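Local coordinates for aerolysin-like protein (Bombina maxima, PDB 6LHZ) that probably acts in membrane pore formation or its regulation, as an elongated, beta-rich member of the aerolysin family of pore-forming proteins, at residues Phe104-Thr109 against Val151-Leu156. Numbering follows the deposited sequence.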
loop_
_atom_site.group_PDB
_atom_site.type_symbol
_atom_site.label_atom_id
_atom_site.label_comp_id
_atom_site.label_asym_id
_atom_site.label_seq_id
_atom_site.Cartn_x
_atom_site.Cartn_y
_atom_site.Cartn_z
ATOM N N PHE A 104 -8.187 27.568 10.937
ATOM C CA PHE A 104 -8.861 28.808 10.594
ATOM C C PHE A 104 -8.711 29.094 9.110
ATOM O O PHE A 104 -7.652 28.850 8.522
ATOM C CB PHE A 104 -8.314 29.991 11.415
ATOM C CG PHE A 104 -8.274 29.737 12.901
ATOM C CD1 PHE A 104 -9.449 29.627 13.634
ATOM C CD2 PHE A 104 -7.060 29.619 13.565
ATOM C CE1 PHE A 104 -9.412 29.391 15.000
ATOM C CE2 PHE A 104 -7.013 29.389 14.930
ATOM C CZ PHE A 104 -8.192 29.269 15.649
ATOM N N VAL A 105 -9.786 29.587 8.511
ATOM C CA VAL A 105 -9.718 30.266 7.226
ATOM C C VAL A 105 -9.613 31.769 7.493
ATOM O O VAL A 105 -10.489 32.360 8.135
ATOM C CB VAL A 105 -10.936 29.926 6.358
ATOM C CG1 VAL A 105 -12.226 30.071 7.169
ATOM C CG2 VAL A 105 -10.952 30.794 5.110
ATOM N N GLU A 106 -8.529 32.382 7.029
ATOM C CA GLU A 106 -8.211 33.763 7.373
ATOM C C GLU A 106 -9.078 34.759 6.597
ATOM O O GLU A 106 -9.679 34.411 5.578
ATOM C CB GLU A 106 -6.734 34.024 7.105
ATOM C CG GLU A 106 -5.828 33.274 8.056
ATOM C CD GLU A 106 -4.849 32.381 7.324
ATOM O OE1 GLU A 106 -4.144 31.595 8.003
ATOM O OE2 GLU A 106 -4.787 32.473 6.071
ATOM N N PRO A 107 -9.170 36.009 7.072
ATOM C CA PRO A 107 -10.058 36.985 6.416
ATOM C C PRO A 107 -9.597 37.364 5.014
ATOM O O PRO A 107 -8.401 37.384 4.705
ATOM C CB PRO A 107 -10.017 38.198 7.357
ATOM C CG PRO A 107 -8.755 38.029 8.154
ATOM C CD PRO A 107 -8.599 36.546 8.324
ATOM N N LYS A 108 -10.580 37.676 4.163
ATOM C CA LYS A 108 -10.339 38.032 2.762
ATOM C C LYS A 108 -9.523 36.950 2.052
ATOM O O LYS A 108 -8.581 37.238 1.311
ATOM C CB LYS A 108 -9.656 39.399 2.658
ATOM C CG LYS A 108 -10.622 40.545 2.388
ATOM C CD LYS A 108 -11.466 40.834 3.603
ATOM C CE LYS A 108 -12.327 42.059 3.381
ATOM N NZ LYS A 108 -13.089 42.377 4.618
ATOM N N THR A 109 -9.898 35.690 2.287
ATOM C CA THR A 109 -9.063 34.552 1.913
ATOM C C THR A 109 -9.932 33.344 1.584
ATOM O O THR A 109 -10.872 33.033 2.321
ATOM C CB THR A 109 -8.075 34.204 3.046
ATOM O OG1 THR A 109 -6.930 35.071 2.996
ATOM C CG2 THR A 109 -7.610 32.745 2.964
ATOM N N VAL A 151 -1.976 23.033 1.710
ATOM C CA VAL A 151 -2.844 24.173 1.968
ATOM C C VAL A 151 -2.565 25.228 0.917
ATOM O O VAL A 151 -1.411 25.620 0.707
ATOM C CB VAL A 151 -2.620 24.728 3.380
ATOM C CG1 VAL A 151 -3.403 23.911 4.371
ATOM C CG2 VAL A 151 -1.125 24.701 3.709
ATOM N N ASN A 152 -3.606 25.674 0.235
ATOM C CA ASN A 152 -3.465 26.719 -0.761
ATOM C C ASN A 152 -4.325 27.891 -0.334
ATOM O O ASN A 152 -5.503 27.711 -0.001
ATOM C CB ASN A 152 -3.862 26.229 -2.147
ATOM C CG ASN A 152 -2.778 25.399 -2.794
ATOM O OD1 ASN A 152 -1.688 25.244 -2.240
ATOM N ND2 ASN A 152 -3.067 24.858 -3.977
ATOM N N THR A 153 -3.725 29.078 -0.317
ATOM C CA THR A 153 -4.406 30.295 0.088
ATOM C C THR A 153 -4.527 31.229 -1.114
ATOM O O THR A 153 -3.622 31.312 -1.950
ATOM C CB THR A 153 -3.669 30.960 1.266
ATOM O OG1 THR A 153 -4.592 31.748 2.030
ATOM C CG2 THR A 153 -2.490 31.833 0.807
ATOM N N GLU A 154 -5.690 31.860 -1.240
ATOM C CA GLU A 154 -5.965 32.942 -2.173
ATOM C C GLU A 154 -6.448 34.149 -1.380
ATOM O O GLU A 154 -7.067 33.979 -0.327
ATOM C CB GLU A 154 -7.036 32.558 -3.210
ATOM C CG GLU A 154 -7.089 31.063 -3.547
ATOM C CD GLU A 154 -7.623 30.772 -4.949
ATOM O OE1 GLU A 154 -8.606 31.423 -5.355
ATOM O OE2 GLU A 154 -7.054 29.897 -5.649
ATOM N N PRO A 155 -6.149 35.386 -1.824
ATOM C CA PRO A 155 -6.907 36.535 -1.303
ATOM C C PRO A 155 -8.250 36.649 -2.009
ATOM O O PRO A 155 -8.817 37.744 -2.113
ATOM C CB PRO A 155 -5.994 37.738 -1.594
ATOM C CG PRO A 155 -4.622 37.134 -1.837
ATOM C CD PRO A 155 -4.914 35.818 -2.503
ATOM N N LEU A 156 -8.755 35.494 -2.473
ATOM C CA LEU A 156 -9.954 35.330 -3.298
ATOM C C LEU A 156 -9.674 35.822 -4.715
ATOM O O LEU A 156 -8.578 35.614 -5.243
ATOM C CB LEU A 156 -11.161 36.059 -2.700
ATOM C CG LEU A 156 -11.790 35.465 -1.440
ATOM C CD1 LEU A 156 -12.134 36.574 -0.449
ATOM C CD2 LEU A 156 -13.026 34.647 -1.787
#
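The peptide group joining Lys108 to Thr109 has Leu156 laid over one face: CD1 stands above the carbonyl carbon, 3.6 Å from Lys108 C. With CG anti to its carbonyl carbon (chi1 -72°), Leu156 directs its branch to the loop. The oxygen of the same peptide meets a different residue, with Pro155 CA 3.2 Å from Lys108 O in a CA-H...O contact. A second contact of this kind runs the other way, Thr109 CA to Glu154 O at 3.1 Å, with an angle of 140° at the hydrogen. The two contacts accompany the close passage of Thr109 by Pro155. Next to it, Thr109 and Thr153 lie slantwise to each other; the CG2 methyl of Thr109, anti to the backbone N, rests 3.3 Å from Thr153 OG1. The carboxylate of Glu106, on a chain bent at chi2, hangs near the same hydroxyl, OE2 4.1 Å from Thr153 OG1, too far to count as a bond. A glycine in place of Thr109 would probably open a gap beside the Thr153 hydroxyl, leaving it without its methyl neighbour. Lys108, with positive phi and psi, turns the chain here, while its ammonium group points out from the contact. The contact lies at the surface, far from the centre of the chain. Val105 pairs with Val35 in a two-stranded ribbon, Thr109 bonds through its backbone to Asn29, and the loop then enters strand 110-130. This strand runs antiparallel to strand 133-154, Lys110 pairing with Glu154 and Ile112 with Asn152; Pro155 and Leu156 continue past the last pair and lie against the loop, where strand 133-154 ends and strand 110-130 begins.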